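Local coordinates for protein aminopeptidase YwaD (Bacillus subtilis, PDB 6HC6) that removes N-terminal amino acids from peptides as a secreted, two-zinc aminopeptidase of the M28 family, at residues A[148-153]-A[208-213]; A[111-116]-A[217-222]; A[160-165]-A[171-176]. All blocks are in the same frame, centred on the assembly; numbering follows the deposited sequence.

All three contacts lie in the part of the chain built around the PA domain, away from the zinc sites, and rest on one mixed sheet whose first and last strands also pair. Each is buried and apolar, yet their settings differ. Interaction 1 leans a leucine of strand 148-152 against a turn, exposed beyond, held by short-range hydrogen bonds, two from its own glutamine side chains. Interaction 2 is pure hydrocarbon, joining two strands that share a neighbour. Interaction 3 packs helix 158-167 on strand 172-176 and adds a buried lysine that bonds to backbone carbonyls. Interactions 1 and 3 are the most closely coupled: their strands are sheet neighbours, with A149 O 2.8 Å from I174 N.

Interaction 1: residues A[148-153]-A[208-213]; sequences IALISR and ALTQQK
A208 O, just behind the L209 and T210 surface that receives L150, is gripped by two donors arriving from opposite faces of its plane. Q211 N lies 2.9 Å from A208 O, while Q212 NE2 makes a longer bond of 3.3 Å to A208 O from 53° above the carbonyl plane. Q211 NE2 donates to T210 OG1 at 2.7 Å with an N-H...O angle of 163°, the oxygen lying in the amide plane, and T210 OG1 also bonds to E207 O. The type I turn from L209 to Q212, closed by Q212 N to L209 O at 3.1 Å, follows directly, braced by the bonds at A208 O and T210 OG1. Against this surface L150 pushes the methyl CD2, placed there because CG swings anti to the backbone N (chi1 179°). L150 CD2 touches the peptide itself, 3.4 Å from T210 N, and sits 3.6 Å from L209 CB and 3.6 Å from T210 CG2. L150 CD1 lies 3.9 Å from L209 CD1, the two leucines crossing at a slant. N131 binds T210 O. The result is PA-domain packing of the C-terminal end of helix 203-209, with the turn that overlaps it, on strand 148-152, between its parallel neighbours 125-131 and 172-176.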
ATOM      1  N   ILE A 148      -1.181  -0.708  31.246  1.00 27.28           N
ATOM      2  CA  ILE A 148      -1.016  -0.386  29.830  1.00 25.03           C
ATOM      3  C   ILE A 148       0.456  -0.110  29.582  1.00 29.85           C
ATOM      4  O   ILE A 148       1.028   0.816  30.168  1.00 29.81           O
ATOM      5  CB  ILE A 148      -1.883   0.807  29.410  1.00 24.55           C
ATOM      6  CG1 ILE A 148      -3.354   0.530  29.703  1.00 24.15           C
ATOM      7  CG2 ILE A 148      -1.689   1.098  27.920  1.00 27.23           C
ATOM      8  CD1 ILE A 148      -4.230   1.785  29.704  1.00 23.35           C
ATOM      9  N   ALA A 149       1.071  -0.916  28.718  1.00 27.42           N
ATOM     10  CA  ALA A 149       2.487  -0.778  28.408  1.00 28.10           C
ATOM     11  C   ALA A 149       2.690   0.394  27.463  1.00 27.98           C
ATOM     12  O   ALA A 149       2.096   0.437  26.381  1.00 30.76           O
ATOM     13  CB  ALA A 149       3.029  -2.065  27.789  1.00 27.31           C
ATOM     14  N   LEU A 150       3.527   1.338  27.867  1.00 28.23           N
ATOM     15  CA  LEU A 150       3.892   2.479  27.034  1.00 24.29           C
ATOM     16  C   LEU A 150       5.296   2.227  26.497  1.00 27.43           C
ATOM     17  O   LEU A 150       6.258   2.156  27.267  1.00 28.53           O
ATOM     18  CB  LEU A 150       3.818   3.776  27.844  1.00 25.47           C
ATOM     19  CG  LEU A 150       4.184   5.074  27.131  1.00 27.23           C
ATOM     20  CD1 LEU A 150       3.207   5.401  26.000  1.00 28.21           C
ATOM     21  CD2 LEU A 150       4.213   6.203  28.152  1.00 26.26           C
ATOM     22  N   ILE A 151       5.407   2.087  25.179  1.00 25.20           N
ATOM     23  CA  ILE A 151       6.618   1.624  24.519  1.00 25.49           C
ATOM     24  C   ILE A 151       7.024   2.659  23.486  1.00 27.97           C
ATOM     25  O   ILE A 151       6.201   3.083  22.668  1.00 25.91           O
ATOM     26  CB  ILE A 151       6.398   0.257  23.843  1.00 26.75           C
ATOM     27  CG1 ILE A 151       5.737  -0.724  24.818  1.00 30.63           C
ATOM     28  CG2 ILE A 151       7.717  -0.303  23.317  1.00 26.87           C
ATOM     29  CD1 ILE A 151       5.465  -2.094  24.219  1.00 29.90           C
ATOM     30  N   SER A 152       8.284   3.056  23.513  1.00 25.55           N
ATOM     31  CA  SER A 152       8.786   3.902  22.444  1.00 27.13           C
ATOM     32  C   SER A 152       9.015   3.062  21.200  1.00 31.58           C
ATOM     33  O   SER A 152       9.417   1.900  21.278  1.00 32.98           O
ATOM     34  CB  SER A 152      10.089   4.580  22.849  1.00 34.17           C
ATOM     35  OG  SER A 152      10.682   5.223  21.735  1.00 34.57           O
ATOM     36  N   ARG A 153       8.755   3.659  20.048  1.00 27.09           N
ATOM     37  CA  ARG A 153       9.164   3.038  18.799  1.00 26.32           C
ATOM     38  C   ARG A 153      10.685   2.929  18.757  1.00 28.57           C
ATOM     39  O   ARG A 153      11.403   3.728  19.371  1.00 30.22           O
ATOM     40  CB  ARG A 153       8.625   3.858  17.627  1.00 30.34           C
ATOM     41  CG  ARG A 153       9.192   3.512  16.266  1.00 32.48           C
ATOM     42  CD  ARG A 153       8.684   4.464  15.194  1.00 29.53           C
ATOM     43  NE  ARG A 153       8.982   3.931  13.859  1.00 29.27           N
ATOM     44  CZ  ARG A 153       8.981   4.660  12.749  1.00 38.52           C
ATOM     45  NH1 ARG A 153       8.703   5.954  12.819  1.00 34.93           N
ATOM     46  NH2 ARG A 153       9.272   4.101  11.574  1.00 31.79           N
ATOM     47  N   ALA A 208       4.849  12.928  26.937  1.00 34.55           N
ATOM     48  CA  ALA A 208       4.018  13.381  28.044  1.00 38.83           C
ATOM     49  C   ALA A 208       3.496  12.200  28.848  1.00 40.17           C
ATOM     50  O   ALA A 208       3.534  12.219  30.083  1.00 37.23           O
ATOM     51  CB  ALA A 208       2.860  14.225  27.521  1.00 40.69           C
ATOM     52  N   LEU A 209       3.016  11.159  28.159  1.00 29.65           N
ATOM     53  CA  LEU A 209       2.435  10.002  28.834  1.00 27.11           C
ATOM     54  C   LEU A 209       3.421   9.305  29.756  1.00 28.42           C
ATOM     55  O   LEU A 209       2.998   8.665  30.723  1.00 32.30           O
ATOM     56  CB  LEU A 209       1.930   8.985  27.815  1.00 24.51           C
ATOM     57  CG  LEU A 209       0.532   9.128  27.265  1.00 28.19           C
ATOM     58  CD1 LEU A 209       0.140   7.794  26.631  1.00 23.08           C
ATOM     59  CD2 LEU A 209      -0.425   9.570  28.377  1.00 31.76           C
ATOM     60  N   THR A 210       4.725   9.356  29.454  1.00 30.74           N
ATOM     61  CA  THR A 210       5.689   8.716  30.345  1.00 29.70           C
ATOM     62  C   THR A 210       5.669   9.318  31.740  1.00 28.88           C
ATOM     63  O   THR A 210       6.240   8.725  32.660  1.00 29.01           O
ATOM     64  CB  THR A 210       7.126   8.800  29.814  1.00 35.13           C
ATOM     65  OG1 THR A 210       7.570  10.164  29.820  1.00 41.24           O
ATOM     66  CG2 THR A 210       7.239   8.212  28.417  1.00 33.83           C
ATOM     67  N   GLN A 211       5.034  10.471  31.922  1.00 27.93           N
ATOM     68  CA  GLN A 211       4.981  11.117  33.225  1.00 31.17           C
ATOM     69  C   GLN A 211       3.639  10.950  33.927  1.00 34.89           C
ATOM     70  O   GLN A 211       3.486  11.447  35.048  1.00 33.87           O
ATOM     71  CB  GLN A 211       5.303  12.610  33.090  1.00 40.28           C
ATOM     72  CG  GLN A 211       6.518  12.918  32.237  1.00 48.13           C
ATOM     73  CD  GLN A 211       7.787  12.313  32.798  1.00 57.01           C
ATOM     74  OE1 GLN A 211       8.264  12.722  33.857  1.00 67.85           O
ATOM     75  NE2 GLN A 211       8.343  11.332  32.091  1.00 57.90           N
ATOM     76  N   GLN A 212       2.667  10.276  33.308  1.00 33.31           N
ATOM     77  CA  GLN A 212       1.321  10.170  33.860  1.00 29.27           C
ATOM     78  C   GLN A 212       1.105   8.827  34.546  1.00 30.12           C
ATOM     79  O   GLN A 212       1.783   7.840  34.266  1.00 30.93           O
ATOM     80  CB  GLN A 212       0.256  10.354  32.776  1.00 26.43           C
ATOM     81  CG  GLN A 212       0.474  11.548  31.855  1.00 31.24           C
ATOM     82  CD  GLN A 212       0.624  12.850  32.591  1.00 43.26           C
ATOM     83  OE1 GLN A 212       0.032  13.049  33.656  1.00 43.85           O
ATOM     84  NE2 GLN A 212       1.421  13.754  32.032  1.00 47.31           N
ATOM     85  N   LYS A 213       0.125   8.804  35.451  1.00 31.25           N
ATOM     86  CA  LYS A 213      -0.131   7.602  36.235  1.00 31.85           C
ATOM     87  C   LYS A 213      -0.949   6.568  35.463  1.00 29.01           C
ATOM     88  O   LYS A 213      -0.661   5.369  35.541  1.00 29.44           O
ATOM     89  CB  LYS A 213      -0.836   7.976  37.537  1.00 34.95           C
ATOM     90  CG  LYS A 213       0.022   8.829  38.464  1.00 41.60           C
ATOM     91  CD  LYS A 213       1.135   8.015  39.084  1.00 56.85           C
ATOM     92  CE  LYS A 213       1.702   8.722  40.301  1.00 67.63           C
ATOM     93  NZ  LYS A 213       1.908  10.177  40.026  1.00 70.89           N
TER

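Interaction 2: residues A[111-116]-A[217-222]; sequences LQAASG and LKLKAF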
ATOM      1  N   LEU A 111      -4.817   8.784  18.058  1.00 23.54           N
ATOM      2  CA  LEU A 111      -4.218   7.466  17.963  1.00 22.11           C
ATOM      3  C   LEU A 111      -4.554   6.835  16.624  1.00 24.70           C
ATOM      4  O   LEU A 111      -5.499   7.233  15.939  1.00 24.92           O
ATOM      5  CB  LEU A 111      -4.687   6.549  19.109  1.00 20.93           C
ATOM      6  CG  LEU A 111      -6.152   6.087  19.118  1.00 25.44           C
ATOM      7  CD1 LEU A 111      -6.381   4.823  18.278  1.00 26.65           C
ATOM      8  CD2 LEU A 111      -6.606   5.819  20.537  1.00 22.51           C
ATOM      9  N   GLN A 112      -3.765   5.830  16.265  1.00 19.16           N
ATOM     10  CA  GLN A 112      -4.106   4.924  15.177  1.00 22.89           C
ATOM     11  C   GLN A 112      -3.998   3.516  15.727  1.00 25.91           C
ATOM     12  O   GLN A 112      -2.948   3.136  16.254  1.00 27.83           O
ATOM     13  CB  GLN A 112      -3.179   5.110  13.973  1.00 29.54           C
ATOM     14  CG  GLN A 112      -3.642   6.190  13.027  1.00 37.60           C
ATOM     15  CD  GLN A 112      -4.517   5.626  11.934  1.00 51.32           C
ATOM     16  OE1 GLN A 112      -4.016   5.068  10.961  1.00 60.76           O
ATOM     17  NE2 GLN A 112      -5.832   5.738  12.102  1.00 51.92           N
ATOM     18  N   ALA A 113      -5.081   2.755  15.621  1.00 23.50           N
ATOM     19  CA  ALA A 113      -5.131   1.422  16.188  1.00 24.46           C
ATOM     20  C   ALA A 113      -4.578   0.417  15.191  1.00 31.02           C
ATOM     21  O   ALA A 113      -4.749   0.565  13.977  1.00 36.27           O
ATOM     22  CB  ALA A 113      -6.561   1.054  16.576  1.00 33.01           C
ATOM     23  N   ALA A 114      -3.895  -0.593  15.710  1.00 28.11           N
ATOM     24  CA  ALA A 114      -3.282  -1.598  14.859  1.00 26.01           C
ATOM     25  C   ALA A 114      -4.330  -2.606  14.402  1.00 29.62           C
ATOM     26  O   ALA A 114      -5.047  -3.190  15.220  1.00 27.13           O
ATOM     27  CB  ALA A 114      -2.154  -2.309  15.604  1.00 28.54           C
ATOM     28  N   SER A 115      -4.426  -2.801  13.093  1.00 30.94           N
ATOM     29  CA  SER A 115      -5.263  -3.867  12.572  1.00 29.38           C
ATOM     30  C   SER A 115      -4.842  -5.198  13.184  1.00 26.85           C
ATOM     31  O   SER A 115      -3.651  -5.491  13.319  1.00 27.17           O
ATOM     32  CB  SER A 115      -5.158  -3.908  11.044  1.00 33.06           C
ATOM     33  OG  SER A 115      -5.973  -4.927  10.496  1.00 32.83           O
ATOM     34  N   GLY A 116      -5.826  -5.990  13.595  1.00 31.55           N
ATOM     35  CA  GLY A 116      -5.552  -7.262  14.226  1.00 31.86           C
ATOM     36  C   GLY A 116      -5.364  -7.219  15.726  1.00 28.12           C
ATOM     37  O   GLY A 116      -5.012  -8.247  16.317  1.00 31.49           O
ATOM     38  N   LEU A 217      -8.361   3.992  27.352  1.00 27.27           N
ATOM     39  CA  LEU A 217      -8.447   3.706  25.929  1.00 23.62           C
ATOM     40  C   LEU A 217      -9.866   3.264  25.601  1.00 30.03           C
ATOM     41  O   LEU A 217     -10.429   2.419  26.303  1.00 33.37           O
ATOM     42  CB  LEU A 217      -7.431   2.630  25.560  1.00 24.04           C
ATOM     43  CG  LEU A 217      -6.925   2.492  24.141  1.00 44.52           C
ATOM     44  CD1 LEU A 217      -6.039   3.661  23.791  1.00 42.05           C
ATOM     45  CD2 LEU A 217      -6.128   1.204  24.073  1.00 50.58           C
ATOM     46  N   LYS A 218     -10.458   3.867  24.570  1.00 29.61           N
ATOM     47  CA  LYS A 218     -11.764   3.461  24.061  1.00 28.61           C
ATOM     48  C   LYS A 218     -11.587   3.090  22.598  1.00 30.98           C
ATOM     49  O   LYS A 218     -11.225   3.946  21.786  1.00 32.55           O
ATOM     50  CB  LYS A 218     -12.807   4.570  24.212  1.00 31.38           C
ATOM     51  CG  LYS A 218     -13.064   5.002  25.650  1.00 37.47           C
ATOM     52  CD  LYS A 218     -14.284   5.918  25.767  1.00 41.77           C
ATOM     53  CE  LYS A 218     -14.405   6.469  27.185  1.00 51.62           C
ATOM     54  NZ  LYS A 218     -15.503   7.469  27.320  1.00 55.26           N
ATOM     55  N   LEU A 219     -11.822   1.820  22.269  1.00 27.96           N
ATOM     56  CA  LEU A 219     -11.617   1.330  20.910  1.00 23.54           C
ATOM     57  C   LEU A 219     -12.775   0.434  20.512  1.00 34.14           C
ATOM     58  O   LEU A 219     -13.125  -0.496  21.242  1.00 32.21           O
ATOM     59  CB  LEU A 219     -10.306   0.555  20.777  1.00 27.79           C
ATOM     60  CG  LEU A 219      -9.002   1.328  20.965  1.00 34.82           C
ATOM     61  CD1 LEU A 219      -7.874   0.342  21.154  1.00 42.86           C
ATOM     62  CD2 LEU A 219      -8.719   2.243  19.777  1.00 35.55           C
ATOM     63  N   LYS A 220     -13.358   0.715  19.353  1.00 30.58           N
ATOM     64  CA  LYS A 220     -14.451  -0.073  18.807  1.00 28.06           C
ATOM     65  C   LYS A 220     -13.983  -0.746  17.524  1.00 27.28           C
ATOM     66  O   LYS A 220     -13.270  -0.139  16.719  1.00 28.67           O
ATOM     67  CB  LYS A 220     -15.679   0.806  18.541  1.00 35.02           C
ATOM     68  CG  LYS A 220     -16.593   0.302  17.434  1.00 50.33           C
ATOM     69  CD  LYS A 220     -18.058   0.317  17.858  1.00 61.44           C
ATOM     70  CE  LYS A 220     -18.978   0.014  16.682  1.00 62.30           C
ATOM     71  NZ  LYS A 220     -20.405   0.320  17.006  1.00 69.47           N
ATOM     72  N   ALA A 221     -14.350  -2.017  17.367  1.00 32.47           N
ATOM     73  CA  ALA A 221     -14.063  -2.780  16.161  1.00 30.84           C
ATOM     74  C   ALA A 221     -15.260  -2.703  15.225  1.00 36.42           C
ATOM     75  O   ALA A 221     -16.385  -3.026  15.617  1.00 35.01           O
ATOM     76  CB  ALA A 221     -13.751  -4.237  16.498  1.00 30.93           C
ATOM     77  N   PHE A 222     -15.015  -2.272  13.997  1.00 33.96           N
ATOM     78  CA  PHE A 222     -16.038  -2.287  12.962  1.00 35.43           C
ATOM     79  C   PHE A 222     -15.881  -3.573  12.165  1.00 33.16           C
ATOM     80  O   PHE A 222     -14.823  -3.813  11.580  1.00 28.82           O
ATOM     81  CB  PHE A 222     -15.914  -1.049  12.077  1.00 37.32           C
ATOM     82  CG  PHE A 222     -16.270   0.214  12.787  1.00 44.25           C
ATOM     83  CD1 PHE A 222     -15.336   0.867  13.578  1.00 43.74           C
ATOM     84  CD2 PHE A 222     -17.559   0.723  12.715  1.00 49.44           C
ATOM     85  CE1 PHE A 222     -15.674   2.026  14.257  1.00 45.60           C
ATOM     86  CE2 PHE A 222     -17.904   1.876  13.389  1.00 51.43           C
ATOM     87  CZ  PHE A 222     -16.961   2.530  14.162  1.00 48.25           C
TER
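The backbones that carry L111 and A113 on one side and L217 and L219 on the other run in broadly the same direction, 41° apart, with strand axes no closer than 9.6 Å and the nearest alpha carbons, A113 CA and L219 CA, 8.0 Å from each other. That spacing is too wide for backbone pairing, and the link is made entirely by methyl groups.

L111 and L219 share most of the contact. The CG of L111 stands between the backbone N and the carbonyl carbon (chi1 69°), which aims the isobutyl group at the opposing strand and divides its two methyls between two partners. L111 CD2 meets L217 CD1 at 3.9 Å; L111 CD1 meets L219 CD2 at 3.8 Å. L111 thus straddles two residues that lie two positions apart on the other strand and project from the same side of it. L219 closes the pattern from its own end: L219 CD2 also lies 4.0 Å from A113 CB, so this single methyl touches both L111 and A113. The small A113 lets L219 come close where the alpha carbons are nearest. L217 plays a lesser part, its CB not aimed across the gap, and only CD1 reaches L111. The backbone N of L219 is hydrogen-bonded to the side-chain oxygen T120 OG1.

Strand 97-104 lies between the two in the sheet, hydrogen-bonding to both: L102 packs against L111 and L217 alike, L98 against A113, and the backbone of K218 pairs with T101. On their other flanks, strand 107-113 borders strand 198-201, whose V199 touches L111 and L219, and strand 214-222 borders strand 125-131.

Interaction 3: residues A[160-165]-A[171-176]; sequences EKAKNA and KAVIIY
K161 and I175 belong to a beta-alpha-beta crossover of the PA domain, in which helix 158-167 links the parallel neighbours 148-152 and 172-176 and runs roughly antiparallel to the latter, 147° between their N-to-C directions, the axes 8.5 Å apart at closest. Traced outward, K161 first brings CB to 4.3 Å from I175 CD1. CG then bends off, and K161 CD returns to 4.2 Å from I175 CD1, so the isoleucine tip rests along the aliphatic part of the lysine. CE carries the chain past the apolar layer, and NZ ends among carbonyl oxygens, hydrogen-bonded to L134 O, G154 O and S152 O. Three backbone acceptors satisfy a buried amino group, and the bond to S152 O ties the helix to the end of the first strand. Two residues earlier on the strand, V173 packs on A162 and A165. With CG1 anti to the backbone N (chi1 180°), the other branch, CG2, faces the helix. V173 CG2 lies over backbone as much as side chain, 4.0 Å from A162 CA and 4.3 Å from A162 CB. The two alanines leave room for this close approach, which is tightest where V173 CG2 meets A165 CB at 3.5 Å.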
ATOM      1  N   GLU A 160       6.737  -7.377  17.769  1.00 25.89           N
ATOM      2  CA  GLU A 160       7.597  -7.869  18.847  1.00 28.52           C
ATOM      3  C   GLU A 160       7.338  -7.106  20.139  1.00 35.46           C
ATOM      4  O   GLU A 160       7.279  -7.700  21.222  1.00 32.66           O
ATOM      5  CB  GLU A 160       9.068  -7.755  18.449  1.00 37.45           C
ATOM      6  CG  GLU A 160       9.628  -9.003  17.756  1.00 55.11           C
ATOM      7  CD  GLU A 160      10.728  -8.691  16.743  1.00 66.32           C
ATOM      8  OE1 GLU A 160      10.946  -9.516  15.826  1.00 69.13           O
ATOM      9  OE2 GLU A 160      11.373  -7.628  16.861  1.00 62.04           O
ATOM     10  N   LYS A 161       7.183  -5.785  20.041  1.00 30.57           N
ATOM     11  CA  LYS A 161       6.871  -4.989  21.222  1.00 28.98           C
ATOM     12  C   LYS A 161       5.538  -5.413  21.820  1.00 27.68           C
ATOM     13  O   LYS A 161       5.435  -5.652  23.029  1.00 35.20           O
ATOM     14  CB  LYS A 161       6.847  -3.499  20.865  1.00 31.02           C
ATOM     15  CG  LYS A 161       8.170  -2.955  20.329  1.00 30.44           C
ATOM     16  CD  LYS A 161       7.966  -1.567  19.739  1.00 28.19           C
ATOM     17  CE  LYS A 161       9.262  -1.025  19.136  1.00 27.82           C
ATOM     18  NZ  LYS A 161      10.250  -0.603  20.167  1.00 30.87           N
ATOM     19  N   ALA A 162       4.499  -5.515  20.981  1.00 28.67           N
ATOM     20  CA  ALA A 162       3.173  -5.859  21.487  1.00 32.27           C
ATOM     21  C   ALA A 162       3.146  -7.268  22.053  1.00 33.22           C
ATOM     22  O   ALA A 162       2.494  -7.519  23.073  1.00 31.39           O
ATOM     23  CB  ALA A 162       2.126  -5.716  20.385  1.00 25.86           C
ATOM     24  N   LYS A 163       3.843  -8.201  21.399  1.00 31.71           N
ATOM     25  CA  LYS A 163       3.883  -9.574  21.886  1.00 32.19           C
ATOM     26  C   LYS A 163       4.609  -9.660  23.225  1.00 33.39           C
ATOM     27  O   LYS A 163       4.175 -10.387  24.128  1.00 34.51           O
ATOM     28  CB  LYS A 163       4.547 -10.463  20.833  1.00 36.69           C
ATOM     29  CG  LYS A 163       4.908 -11.845  21.300  1.00 50.49           C
ATOM     30  CD  LYS A 163       5.735 -12.573  20.237  1.00 67.62           C
ATOM     31  CE  LYS A 163       7.014 -11.814  19.908  1.00 73.96           C
ATOM     32  NZ  LYS A 163       8.133 -12.738  19.580  1.00 81.43           N
ATOM     33  N   ASN A 164       5.714  -8.925  23.379  1.00 34.96           N
ATOM     34  CA  ASN A 164       6.408  -8.918  24.665  1.00 31.96           C
ATOM     35  C   ASN A 164       5.522  -8.337  25.758  1.00 34.55           C
ATOM     36  O   ASN A 164       5.481  -8.856  26.881  1.00 35.24           O
ATOM     37  CB  ASN A 164       7.709  -8.123  24.572  1.00 33.59           C
ATOM     38  CG  ASN A 164       8.766  -8.829  23.755  1.00 41.32           C
ATOM     39  OD1 ASN A 164       8.675 -10.033  23.508  1.00 40.54           O
ATOM     40  ND2 ASN A 164       9.784  -8.082  23.339  1.00 38.63           N
ATOM     41  N   ALA A 165       4.798  -7.263  25.449  1.00 32.33           N
ATOM     42  CA  ALA A 165       3.917  -6.672  26.449  1.00 33.06           C
ATOM     43  C   ALA A 165       2.799  -7.634  26.835  1.00 30.00           C
ATOM     44  O   ALA A 165       2.477  -7.781  28.018  1.00 33.25           O
ATOM     45  CB  ALA A 165       3.348  -5.349  25.929  1.00 26.52           C
ATOM     46  N   LYS A 171      -2.357  -4.994  29.788  1.00 28.69           N
ATOM     47  CA  LYS A 171      -3.753  -4.894  29.388  1.00 28.23           C
ATOM     48  C   LYS A 171      -3.924  -4.255  28.017  1.00 29.11           C
ATOM     49  O   LYS A 171      -4.963  -4.458  27.380  1.00 30.49           O
ATOM     50  CB  LYS A 171      -4.548  -4.079  30.414  1.00 36.40           C
ATOM     51  CG  LYS A 171      -5.070  -4.891  31.598  1.00 40.96           C
ATOM     52  CD  LYS A 171      -6.250  -4.191  32.250  1.00 55.69           C
ATOM     53  CE  LYS A 171      -6.626  -4.828  33.575  1.00 68.46           C
ATOM     54  NZ  LYS A 171      -6.946  -6.275  33.415  1.00 74.34           N
ATOM     55  N   ALA A 172      -2.929  -3.504  27.562  1.00 26.12           N
ATOM     56  CA  ALA A 172      -2.943  -2.812  26.280  1.00 24.16           C
ATOM     57  C   ALA A 172      -1.532  -2.303  26.039  1.00 28.99           C
ATOM     58  O   ALA A 172      -0.693  -2.292  26.946  1.00 23.86           O
ATOM     59  CB  ALA A 172      -3.950  -1.658  26.255  1.00 25.14           C
ATOM     60  N   VAL A 173      -1.287  -1.876  24.804  1.00 25.69           N
ATOM     61  CA  VAL A 173       0.008  -1.382  24.360  1.00 25.66           C
ATOM     62  C   VAL A 173      -0.221  -0.048  23.681  1.00 26.16           C
ATOM     63  O   VAL A 173      -1.058   0.056  22.778  1.00 24.28           O
ATOM     64  CB  VAL A 173       0.703  -2.359  23.388  1.00 27.14           C
ATOM     65  CG1 VAL A 173       2.059  -1.805  22.944  1.00 30.14           C
ATOM     66  CG2 VAL A 173       0.877  -3.724  24.021  1.00 28.22           C
ATOM     67  N   ILE A 174       0.502   0.974  24.123  1.00 23.84           N
ATOM     68  CA  ILE A 174       0.585   2.254  23.430  1.00 23.25           C
ATOM     69  C   ILE A 174       2.024   2.410  22.958  1.00 21.92           C
ATOM     70  O   ILE A 174       2.955   2.428  23.774  1.00 25.14           O
ATOM     71  CB  ILE A 174       0.169   3.418  24.345  1.00 24.42           C
ATOM     72  CG1 ILE A 174      -1.237   3.172  24.910  1.00 21.25           C
ATOM     73  CG2 ILE A 174       0.270   4.744  23.611  1.00 24.07           C
ATOM     74  CD1 ILE A 174      -1.670   4.184  25.964  1.00 24.94           C
ATOM     75  N   ILE A 175       2.217   2.491  21.648  1.00 25.05           N
ATOM     76  CA  ILE A 175       3.536   2.699  21.066  1.00 23.98           C
ATOM     77  C   ILE A 175       3.584   4.129  20.557  1.00 23.76           C
ATOM     78  O   ILE A 175       2.693   4.551  19.816  1.00 24.98           O
ATOM     79  CB  ILE A 175       3.825   1.692  19.936  1.00 23.76           C
ATOM     80  CG1 ILE A 175       3.662   0.261  20.454  1.00 26.11           C
ATOM     81  CG2 ILE A 175       5.224   1.911  19.392  1.00 23.55           C
ATOM     82  CD1 ILE A 175       3.815  -0.828  19.391  1.00 27.35           C
ATOM     83  N   TYR A 176       4.590   4.891  20.976  1.00 24.58           N
ATOM     84  CA  TYR A 176       4.698   6.269  20.522  1.00 24.25           C
ATOM     85  C   TYR A 176       5.901   6.446  19.606  1.00 28.17           C
ATOM     86  O   TYR A 176       6.954   5.828  19.803  1.00 29.02           O
ATOM     87  CB  TYR A 176       4.757   7.254  21.696  1.00 21.22           C
ATOM     88  CG  TYR A 176       5.930   7.142  22.629  1.00 26.01           C
ATOM     89  CD1 TYR A 176       5.904   6.257  23.709  1.00 28.61           C
ATOM     90  CD2 TYR A 176       7.029   7.974  22.490  1.00 32.74           C
ATOM     91  CE1 TYR A 176       6.973   6.183  24.600  1.00 32.08           C
ATOM     92  CE2 TYR A 176       8.097   7.905  23.380  1.00 34.01           C
ATOM     93  CZ  TYR A 176       8.061   7.008  24.424  1.00 31.10           C
ATOM     94  OH  TYR A 176       9.126   6.944  25.302  1.00 35.42           O
TER